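Long-range contacts in glyceraldehyde-3-phosphate dehydrogenase (Sulfolobus solfataricus, PDB 1B7G), which catalyses the phosphate-dependent oxidation of D-glyceraldehyde 3-phosphate in glycolysis, using NADP or NAD with a marked preference for NADP: residues Asn3-Gly8 against Lys76-Val81; Glu158-Thr163 against Leu204-Met209; Asp235-Leu240 against Asp283-Lys288. The protein carries 1 engineered substitution. All coordinates share one frame; numbering follows the deposited sequence.

Interaction 1 of 3, residues Asn3-Gly8 against Lys76-Val81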
loop_
_atom_site.group_PDB
_atom_site.type_symbol
_atom_site.label_atom_id
_atom_site.label_comp_id
_atom_site.label_asym_id
_atom_site.label_seq_id
_atom_site.Cartn_x
_atom_site.Cartn_y
_atom_site.Cartn_z
ATOM N N ASN A 3 -8.449 -4.065 -29.565
ATOM C CA ASN A 3 -8.014 -5.220 -28.802
ATOM C C ASN A 3 -6.555 -5.009 -28.376
ATOM O O ASN A 3 -5.724 -4.862 -29.257
ATOM C CB ASN A 3 -8.075 -6.481 -29.697
ATOM C CG ASN A 3 -9.534 -6.908 -29.940
ATOM O OD1 ASN A 3 -10.366 -6.598 -29.093
ATOM N ND2 ASN A 3 -9.796 -7.597 -31.050
ATOM N N VAL A 4 -6.280 -5.009 -27.068
ATOM C CA VAL A 4 -4.923 -4.733 -26.592
ATOM C C VAL A 4 -4.323 -5.898 -25.819
ATOM O O VAL A 4 -4.891 -6.440 -24.875
ATOM C CB VAL A 4 -4.859 -3.507 -25.647
ATOM C CG1 VAL A 4 -3.399 -3.105 -25.393
ATOM C CG2 VAL A 4 -5.655 -2.337 -26.148
ATOM N N ALA A 5 -3.080 -6.218 -26.204
ATOM C CA ALA A 5 -2.267 -7.193 -25.490
ATOM C C ALA A 5 -1.259 -6.478 -24.554
ATOM O O ALA A 5 -0.788 -5.419 -24.919
ATOM C CB ALA A 5 -1.477 -7.955 -26.554
ATOM N N VAL A 6 -0.893 -7.049 -23.428
ATOM C CA VAL A 6 0.159 -6.578 -22.542
ATOM C C VAL A 6 1.250 -7.643 -22.407
ATOM O O VAL A 6 1.068 -8.703 -21.834
ATOM C CB VAL A 6 -0.290 -6.200 -21.118
ATOM C CG1 VAL A 6 0.874 -5.660 -20.307
ATOM C CG2 VAL A 6 -1.415 -5.177 -21.164
ATOM N N ASN A 7 2.424 -7.307 -22.930
ATOM C CA ASN A 7 3.550 -8.247 -22.925
ATOM C C ASN A 7 4.462 -7.919 -21.752
ATOM O O ASN A 7 5.076 -6.860 -21.692
ATOM C CB ASN A 7 4.233 -8.191 -24.295
ATOM C CG ASN A 7 5.335 -9.242 -24.421
ATOM O OD1 ASN A 7 5.487 -10.059 -23.523
ATOM N ND2 ASN A 7 6.106 -9.205 -25.504
ATOM N N GLY A 8 4.417 -8.756 -20.723
ATOM C CA GLY A 8 5.133 -8.601 -19.479
ATOM C C GLY A 8 4.261 -8.138 -18.326
ATOM O O GLY A 8 4.182 -6.937 -18.042
ATOM N N LYS A 76 -0.664 -11.981 -32.330
ATOM C CA LYS A 76 -1.522 -12.142 -33.497
ATOM C C LYS A 76 -2.963 -11.732 -33.225
ATOM O O LYS A 76 -3.599 -11.032 -34.039
ATOM C CB LYS A 76 -1.457 -13.588 -34.024
ATOM C CG LYS A 76 -0.257 -13.949 -34.859
ATOM C CD LYS A 76 -0.044 -15.426 -35.145
ATOM C CE LYS A 76 0.990 -16.078 -34.257
ATOM N NZ LYS A 76 1.271 -17.505 -34.579
ATOM N N THR A 77 -3.485 -12.072 -32.061
ATOM C CA THR A 77 -4.844 -11.716 -31.660
ATOM C C THR A 77 -5.072 -10.259 -31.356
ATOM O O THR A 77 -6.213 -9.749 -31.448
ATOM C CB THR A 77 -5.208 -12.525 -30.383
ATOM O OG1 THR A 77 -4.945 -13.896 -30.639
ATOM C CG2 THR A 77 -6.655 -12.347 -29.972
ATOM N N SER A 78 -4.035 -9.500 -30.959
ATOM C CA SER A 78 -4.310 -8.095 -30.629
ATOM C C SER A 78 -4.274 -7.247 -31.878
ATOM O O SER A 78 -3.840 -7.692 -32.956
ATOM C CB SER A 78 -3.215 -7.643 -29.625
ATOM O OG SER A 78 -1.952 -7.717 -30.285
ATOM N N ASP A 79 -4.813 -6.058 -31.801
ATOM C CA ASP A 79 -4.668 -4.973 -32.726
ATOM C C ASP A 79 -3.398 -4.151 -32.362
ATOM O O ASP A 79 -2.943 -3.365 -33.199
ATOM C CB ASP A 79 -5.862 -4.026 -32.586
ATOM C CG ASP A 79 -7.167 -4.715 -32.997
ATOM O OD1 ASP A 79 -7.135 -5.510 -33.962
ATOM O OD2 ASP A 79 -8.202 -4.462 -32.361
ATOM N N ILE A 80 -2.914 -4.237 -31.123
ATOM C CA ILE A 80 -1.731 -3.457 -30.682
ATOM C C ILE A 80 -1.175 -4.030 -29.382
ATOM O O ILE A 80 -1.913 -4.512 -28.510
ATOM C CB ILE A 80 -2.067 -1.980 -30.450
ATOM C CG1 ILE A 80 -0.850 -1.127 -30.012
ATOM C CG2 ILE A 80 -3.139 -1.864 -29.355
ATOM C CD1 ILE A 80 -1.108 0.387 -30.217
ATOM N N VAL A 81 0.162 -4.028 -29.239
ATOM C CA VAL A 81 0.754 -4.607 -28.043
ATOM C C VAL A 81 1.393 -3.516 -27.149
ATOM O O VAL A 81 2.052 -2.638 -27.726
ATOM C CB VAL A 81 1.878 -5.589 -28.410
ATOM C CG1 VAL A 81 2.432 -6.264 -27.152
ATOM C CG2 VAL A 81 1.409 -6.647 -29.411
HETATM O O HOH W 1 -7.976 -8.373 -33.119
#

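Interaction 2 of 3, residues Glu158-Thr163 against Leu204-Met209. Unlike the reference sequence in segment 158-163: Lys159 (reference Asn).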
loop_
_atom_site.group_PDB
_atom_site.type_symbol
_atom_site.label_atom_id
_atom_site.label_comp_id
_atom_site.label_asym_id
_atom_site.label_seq_id
_atom_site.Cartn_x
_atom_site.Cartn_y
_atom_site.Cartn_z
ATOM N N GLU A 158 13.922 27.681 -21.470
ATOM C CA GLU A 158 15.161 27.814 -22.232
ATOM C C GLU A 158 16.245 26.893 -21.725
ATOM O O GLU A 158 17.117 26.466 -22.486
ATOM C CB GLU A 158 15.586 29.299 -22.113
ATOM C CG GLU A 158 14.595 30.207 -22.820
ATOM C CD GLU A 158 14.632 30.041 -24.331
ATOM O OE1 GLU A 158 15.428 29.218 -24.838
ATOM O OE2 GLU A 158 13.866 30.732 -25.019
ATOM N N LYS A 159 16.159 26.549 -20.433
ATOM C CA LYS A 159 17.168 25.682 -19.847
ATOM C C LYS A 159 16.690 24.933 -18.599
ATOM O O LYS A 159 15.945 25.422 -17.796
ATOM C CB LYS A 159 18.412 26.526 -19.464
ATOM C CG LYS A 159 19.601 25.601 -19.217
ATOM C CD LYS A 159 20.750 26.289 -18.530
ATOM C CE LYS A 159 21.376 27.370 -19.387
ATOM N NZ LYS A 159 22.682 27.810 -18.805
ATOM N N VAL A 160 17.126 23.661 -18.495
ATOM C CA VAL A 160 16.771 22.829 -17.352
ATOM C C VAL A 160 18.043 22.187 -16.777
ATOM O O VAL A 160 18.789 21.550 -17.523
ATOM C CB VAL A 160 15.807 21.675 -17.718
ATOM C CG1 VAL A 160 15.558 20.745 -16.501
ATOM C CG2 VAL A 160 14.461 22.177 -18.207
ATOM N N ARG A 161 18.161 22.283 -15.459
ATOM C CA ARG A 161 19.221 21.548 -14.752
ATOM C C ARG A 161 18.478 20.794 -13.631
ATOM O O ARG A 161 17.625 21.408 -12.987
ATOM C CB ARG A 161 20.324 22.427 -14.169
ATOM C CG ARG A 161 21.141 23.198 -15.237
ATOM C CD ARG A 161 21.964 22.229 -16.054
ATOM N NE ARG A 161 22.836 22.882 -17.042
ATOM C CZ ARG A 161 22.493 23.054 -18.321
ATOM N NH1 ARG A 161 21.289 22.613 -18.704
ATOM N NH2 ARG A 161 23.302 23.634 -19.209
ATOM N N ALA A 162 18.698 19.476 -13.546
ATOM C CA ALA A 162 17.939 18.734 -12.552
ATOM C C ALA A 162 18.832 17.647 -11.912
ATOM O O ALA A 162 19.688 17.084 -12.549
ATOM C CB ALA A 162 16.733 18.027 -13.196
ATOM N N THR A 163 18.505 17.435 -10.667
ATOM C CA THR A 163 19.059 16.328 -9.904
ATOM C C THR A 163 17.918 15.380 -9.494
ATOM O O THR A 163 16.899 15.783 -8.973
ATOM C CB THR A 163 19.773 16.920 -8.680
ATOM O OG1 THR A 163 21.085 17.345 -9.034
ATOM C CG2 THR A 163 19.892 15.864 -7.577
ATOM N N LEU A 204 16.022 21.479 -26.403
ATOM C CA LEU A 204 16.069 22.052 -25.064
ATOM C C LEU A 204 17.463 21.824 -24.465
ATOM O O LEU A 204 17.976 20.710 -24.572
ATOM C CB LEU A 204 15.010 21.451 -24.150
ATOM C CG LEU A 204 15.158 21.851 -22.660
ATOM C CD1 LEU A 204 14.980 23.358 -22.491
ATOM C CD2 LEU A 204 14.114 21.081 -21.860
ATOM N N ASP A 205 18.004 22.853 -23.868
ATOM C CA ASP A 205 19.346 22.698 -23.222
ATOM C C ASP A 205 19.071 22.131 -21.806
ATOM O O ASP A 205 18.666 22.863 -20.902
ATOM C CB ASP A 205 19.976 24.081 -23.153
ATOM C CG ASP A 205 21.245 24.178 -22.335
ATOM O OD1 ASP A 205 21.698 23.198 -21.721
ATOM O OD2 ASP A 205 21.847 25.268 -22.274
ATOM N N ILE A 206 19.279 20.847 -21.642
ATOM C CA ILE A 206 18.979 20.180 -20.360
ATOM C C ILE A 206 20.143 19.275 -19.966
ATOM O O ILE A 206 20.789 18.629 -20.789
ATOM C CB ILE A 206 17.662 19.356 -20.384
ATOM C CG1 ILE A 206 17.484 18.531 -19.101
ATOM C CG2 ILE A 206 17.691 18.413 -21.582
ATOM C CD1 ILE A 206 16.075 17.980 -18.850
ATOM N N ALA A 207 20.457 19.308 -18.654
ATOM C CA ALA A 207 21.471 18.398 -18.156
ATOM C C ALA A 207 20.961 17.850 -16.833
ATOM O O ALA A 207 20.312 18.538 -16.043
ATOM C CB ALA A 207 22.860 19.072 -18.082
ATOM N N THR A 208 21.211 16.583 -16.574
ATOM C CA THR A 208 20.688 15.949 -15.375
ATOM C C THR A 208 21.755 15.065 -14.716
ATOM O O THR A 208 22.599 14.519 -15.406
ATOM C CB THR A 208 19.523 14.988 -15.707
ATOM O OG1 THR A 208 19.965 14.078 -16.707
ATOM C CG2 THR A 208 18.271 15.729 -16.171
ATOM N N MET A 209 21.644 14.991 -13.394
ATOM C CA MET A 209 22.473 14.013 -12.677
ATOM C C MET A 209 21.546 13.146 -11.828
ATOM O O MET A 209 20.525 13.665 -11.360
ATOM C CB MET A 209 23.408 14.748 -11.711
ATOM C CG MET A 209 24.464 15.651 -12.266
ATOM S SD MET A 209 25.365 16.622 -11.045
ATOM C CE MET A 209 24.583 18.215 -11.174
HETATM O O HOH W 2 17.315 25.409 -24.895
#

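Interaction 3 of 3, residues Asp235-Leu240 against Asp283-Lys288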
loop_
_atom_site.group_PDB
_atom_site.type_symbol
_atom_site.label_atom_id
_atom_site.label_comp_id
_atom_site.label_asym_id
_atom_site.label_seq_id
_atom_site.Cartn_x
_atom_site.Cartn_y
_atom_site.Cartn_z
ATOM N N ASP A 235 1.675 33.078 -11.663
ATOM C CA ASP A 235 1.405 32.432 -12.954
ATOM C C ASP A 235 1.962 31.019 -13.041
ATOM O O ASP A 235 1.282 30.134 -13.587
ATOM C CB ASP A 235 1.930 33.324 -14.092
ATOM C CG ASP A 235 1.037 34.578 -14.156
ATOM O OD1 ASP A 235 -0.110 34.507 -13.645
ATOM O OD2 ASP A 235 1.491 35.588 -14.700
ATOM N N ILE A 236 3.118 30.768 -12.429
ATOM C CA ILE A 236 3.677 29.400 -12.429
ATOM C C ILE A 236 2.801 28.481 -11.588
ATOM O O ILE A 236 2.468 27.351 -11.903
ATOM C CB ILE A 236 5.079 29.442 -11.777
ATOM C CG1 ILE A 236 6.026 30.276 -12.649
ATOM C CG2 ILE A 236 5.640 28.057 -11.530
ATOM C CD1 ILE A 236 6.073 29.825 -14.094
ATOM N N LEU A 237 2.411 29.029 -10.441
ATOM C CA LEU A 237 1.608 28.349 -9.461
ATOM C C LEU A 237 0.242 28.043 -10.048
ATOM O O LEU A 237 -0.283 26.938 -9.909
ATOM C CB LEU A 237 1.464 29.202 -8.182
ATOM C CG LEU A 237 0.582 28.581 -7.086
ATOM C CD1 LEU A 237 1.126 27.217 -6.684
ATOM C CD2 LEU A 237 0.473 29.484 -5.865
ATOM N N SER A 238 -0.308 29.044 -10.769
ATOM C CA SER A 238 -1.631 28.791 -11.370
ATOM C C SER A 238 -1.581 27.725 -12.418
ATOM O O SER A 238 -2.502 26.868 -12.434
ATOM C CB SER A 238 -2.240 30.113 -11.862
ATOM O OG SER A 238 -3.092 29.866 -12.957
ATOM N N VAL A 239 -0.546 27.571 -13.264
ATOM C CA VAL A 239 -0.617 26.458 -14.206
ATOM C C VAL A 239 -0.383 25.145 -13.454
ATOM O O VAL A 239 -0.991 24.119 -13.755
ATOM C CB VAL A 239 0.306 26.451 -15.418
ATOM C CG1 VAL A 239 -0.134 27.442 -16.479
ATOM C CG2 VAL A 239 1.772 26.683 -15.070
ATOM N N LEU A 240 0.539 25.182 -12.491
ATOM C CA LEU A 240 0.868 23.936 -11.775
ATOM C C LEU A 240 -0.320 23.437 -10.990
ATOM O O LEU A 240 -0.463 22.233 -10.804
ATOM C CB LEU A 240 2.124 24.139 -10.887
ATOM C CG LEU A 240 3.415 24.351 -11.641
ATOM C CD1 LEU A 240 4.635 24.514 -10.706
ATOM C CD2 LEU A 240 3.696 23.237 -12.641
ATOM N N ASP A 283 5.485 24.585 -1.346
ATOM C CA ASP A 283 6.391 25.493 -0.654
ATOM C C ASP A 283 7.751 25.536 -1.341
ATOM O O ASP A 283 8.504 26.466 -1.042
ATOM C CB ASP A 283 6.613 25.017 0.798
ATOM C CG ASP A 283 5.477 25.369 1.721
ATOM O OD1 ASP A 283 4.438 25.891 1.266
ATOM O OD2 ASP A 283 5.597 25.129 2.944
ATOM N N SER A 284 8.040 24.590 -2.228
ATOM C CA SER A 284 9.274 24.512 -2.948
ATOM C C SER A 284 9.338 25.531 -4.170
ATOM O O SER A 284 10.434 25.779 -4.634
ATOM C CB SER A 284 9.631 23.136 -3.458
ATOM O OG SER A 284 9.009 22.793 -4.669
ATOM N N ILE A 285 8.179 25.863 -4.697
ATOM C CA ILE A 285 8.064 26.695 -5.867
ATOM C C ILE A 285 8.674 28.068 -5.654
ATOM O O ILE A 285 8.101 28.975 -5.065
ATOM C CB ILE A 285 6.621 26.798 -6.387
ATOM C CG1 ILE A 285 6.112 25.384 -6.773
ATOM C CG2 ILE A 285 6.622 27.730 -7.609
ATOM C CD1 ILE A 285 4.582 25.419 -7.059
ATOM N N TYR A 286 9.854 28.223 -6.246
ATOM C CA TYR A 286 10.626 29.462 -6.163
ATOM C C TYR A 286 10.755 30.143 -7.518
ATOM O O TYR A 286 11.381 29.620 -8.439
ATOM C CB TYR A 286 11.978 29.107 -5.568
ATOM C CG TYR A 286 13.007 30.203 -5.514
ATOM C CD1 TYR A 286 13.661 30.668 -6.651
ATOM C CD2 TYR A 286 13.350 30.764 -4.296
ATOM C CE1 TYR A 286 14.610 31.678 -6.578
ATOM C CE2 TYR A 286 14.300 31.768 -4.206
ATOM C CZ TYR A 286 14.928 32.212 -5.344
ATOM O OH TYR A 286 15.865 33.215 -5.221
ATOM N N VAL A 287 10.140 31.314 -7.654
ATOM C CA VAL A 287 10.153 32.074 -8.887
ATOM C C VAL A 287 10.793 33.437 -8.639
ATOM O O VAL A 287 10.363 34.180 -7.760
ATOM C CB VAL A 287 8.724 32.275 -9.429
ATOM C CG1 VAL A 287 8.783 32.990 -10.770
ATOM C CG2 VAL A 287 7.974 30.945 -9.497
ATOM N N LYS A 288 11.880 33.678 -9.359
ATOM C CA LYS A 288 12.534 34.973 -9.328
ATOM C C LYS A 288 12.982 35.384 -10.733
ATOM O O LYS A 288 13.962 34.872 -11.265
ATOM C CB LYS A 288 13.726 35.068 -8.382
ATOM C CG LYS A 288 14.097 36.541 -8.149
ATOM C CD LYS A 288 15.358 36.697 -7.321
ATOM C CE LYS A 288 15.441 38.144 -6.815
ATOM N NZ LYS A 288 16.859 38.597 -6.720
#

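Interaction 1 of 3, residues Asn3-Gly8 against Lys76-Val81
Asn3 and Asp79 engage each other twice, once through the backbone and once through a carboxylate. Asp79 N donates to Asn3 O at 3.0 Å, and the side chain of Asp79 returns the grip. Its CB packs against the same Asn3 O at 3.4 Å. CG lies beside the residue's own backbone N (chi1 -65°), and this rotation brings the carboxylate to the start of strand 2-7. At the tip, OD2 accepts from Asn3 N at 2.8 Å in a nearly straight bond (170°), met on the anti side and 30° out of the carboxylate plane. OD1 takes a water that also donates to Thr77 O and accepts from Asn3 ND2, joining the amide to the end of helix 71-77. Farther along, Ala5 N donates to Ile80 O at 3.1 Å, a parallel pairing of strands 2-7 and 80-83 in the Rossmann-type sheet. Ala5 CB rests on Ser78 CB at 3.5 Å, while Ser78 OG turns back to Ile75 O. On the other face, Val4 CG2 and Ile80 CG2 run alongside each other 4.1 Å apart. Helix 11-21 packs on that Val4 face, and helix 71-77 on the face of Ala5 and Val81. The chemistry thus divides in two: apolar groups line both faces of the strand pair, whereas a carboxylate and a water satisfy polar atoms at the partly exposed start of strand 2-7, beside the turn into strand 80-83.

Interaction 2 of 3, residues Glu158-Thr163 against Leu204-Met209
Arg161 reaches Asp205 through a bend at chi2 (-68°) that folds its chain to the neighbouring strand, while Asp205 holds CG anti to the backbone N (chi1 171°), which sets OD1 within reach of both terminal nitrogens. They sit on a parallel strand pair in the mixed sheet of the glyceraldehyde-3-phosphate dehydrogenase C-terminal domain. The guanidinium meets the carboxylate end-on, NH2 to Asp205 OD1 at 3.0 Å and NH1 to the same oxygen at 3.1 Å. The two planes are turned 52° apart, with both nitrogens on the same carboxylate face. NH1 also bonds to Val160 O at 3.0 Å, a carbonyl shared with Ala207 N, likewise at 3.0 Å. Ala207 CB lies 3.6 Å above the guanidinium plane, offset toward its rim, and over the opposite face, likewise near the rim, lies CD of Lys159 (asparagine in the reference sequence). A leucine at Arg161 would probably leave Asp205 without its salt-bridge mate and free its carboxylate to turn. On the other sheet face, Val160 CG1 touches Ile206 CD1 at 3.7 Å and Val160 CG2 meets Leu204 CD2; helix 139-152 packs on Val160 and Leu204, helix 193-198 on Ile206 and Thr208. Glu158 and Lys159 form a classic beta bulge opposite Thr226. Beside it, a water bridges the backbones, donating to Glu158 O at 2.6 Å and accepting from Asp205 N at 2.8 Å.

Interaction 3 of 3, residues Asp235-Leu240 against Asp283-Lys288
Ile285 sends its CD1 methyl toward helix 233-241, where it meets two leucines at once. Its CG1 lies beside the backbone N (chi1 -61°) and the chain then continues extended (chi2 170°), which carries CD1 away from the strand and into the helix surface. Leu240 CD1 comes tip to tip with Ile285 CD1 at 3.8 Å, whereas Leu237 CD1 reaches the same methyl at 3.9 Å with its side chain at about a right angle. The other branch, Ile285 CG2, approaches Ile236 CG2 at 4.1 Å. Ile236 works in two directions, because its CG1 leans on Val287 CG2 at 3.8 Å. These four pairs make up the whole contact; all are apolar, and the backbones stay well apart, with the CA atoms of Leu237 and Ile285 separated by 7.6 Å. Leu248 of strand 246-249 touches both Leu237 and Ile285, and Val231 touches both Ile236 and Val287, so the apolar packing continues into neighbouring parts of the domain.

The solvent side is quite different. Asp235 and Ser238 lie on exposed parts of the helix and take no share in the packing. Along the strand, the alternation of side chains turns Tyr286 away from the helix, between the inward-pointing Ile285 and Val287, and Tyr286 pairs through its backbone with Met293. Only 194 Å² is buried in total, consistent with four carbon-carbon contacts. Helix 233-241 connects the parallel strands 219-227 and 246-249 of the mixed sheet, so this is the helix-on-sheet packing of a beta-alpha-beta crossover.

In the fold
Interactions 2 and 3 belong to the same mixed sheet of the C-terminal domain, their centres 18 Å apart and their nearest atoms about 11 Å apart: interaction 2 pairs two strands, and interaction 3 lays a helix on another strand. Interaction 1 lies across the chain's centre in the nucleotide-binding part, its centre 36 Å from that of interaction 2 and 41 Å from that of interaction 3. Its Asn7 side chain is about 11 Å from that of Ile12, which probably binds NAD(+). Interaction 2 comes nearest the substrate site, with the Thr208 side chain about 4 Å from that of His193, part of the observed phosphate site. Interaction 3 is remote from the annotated sites.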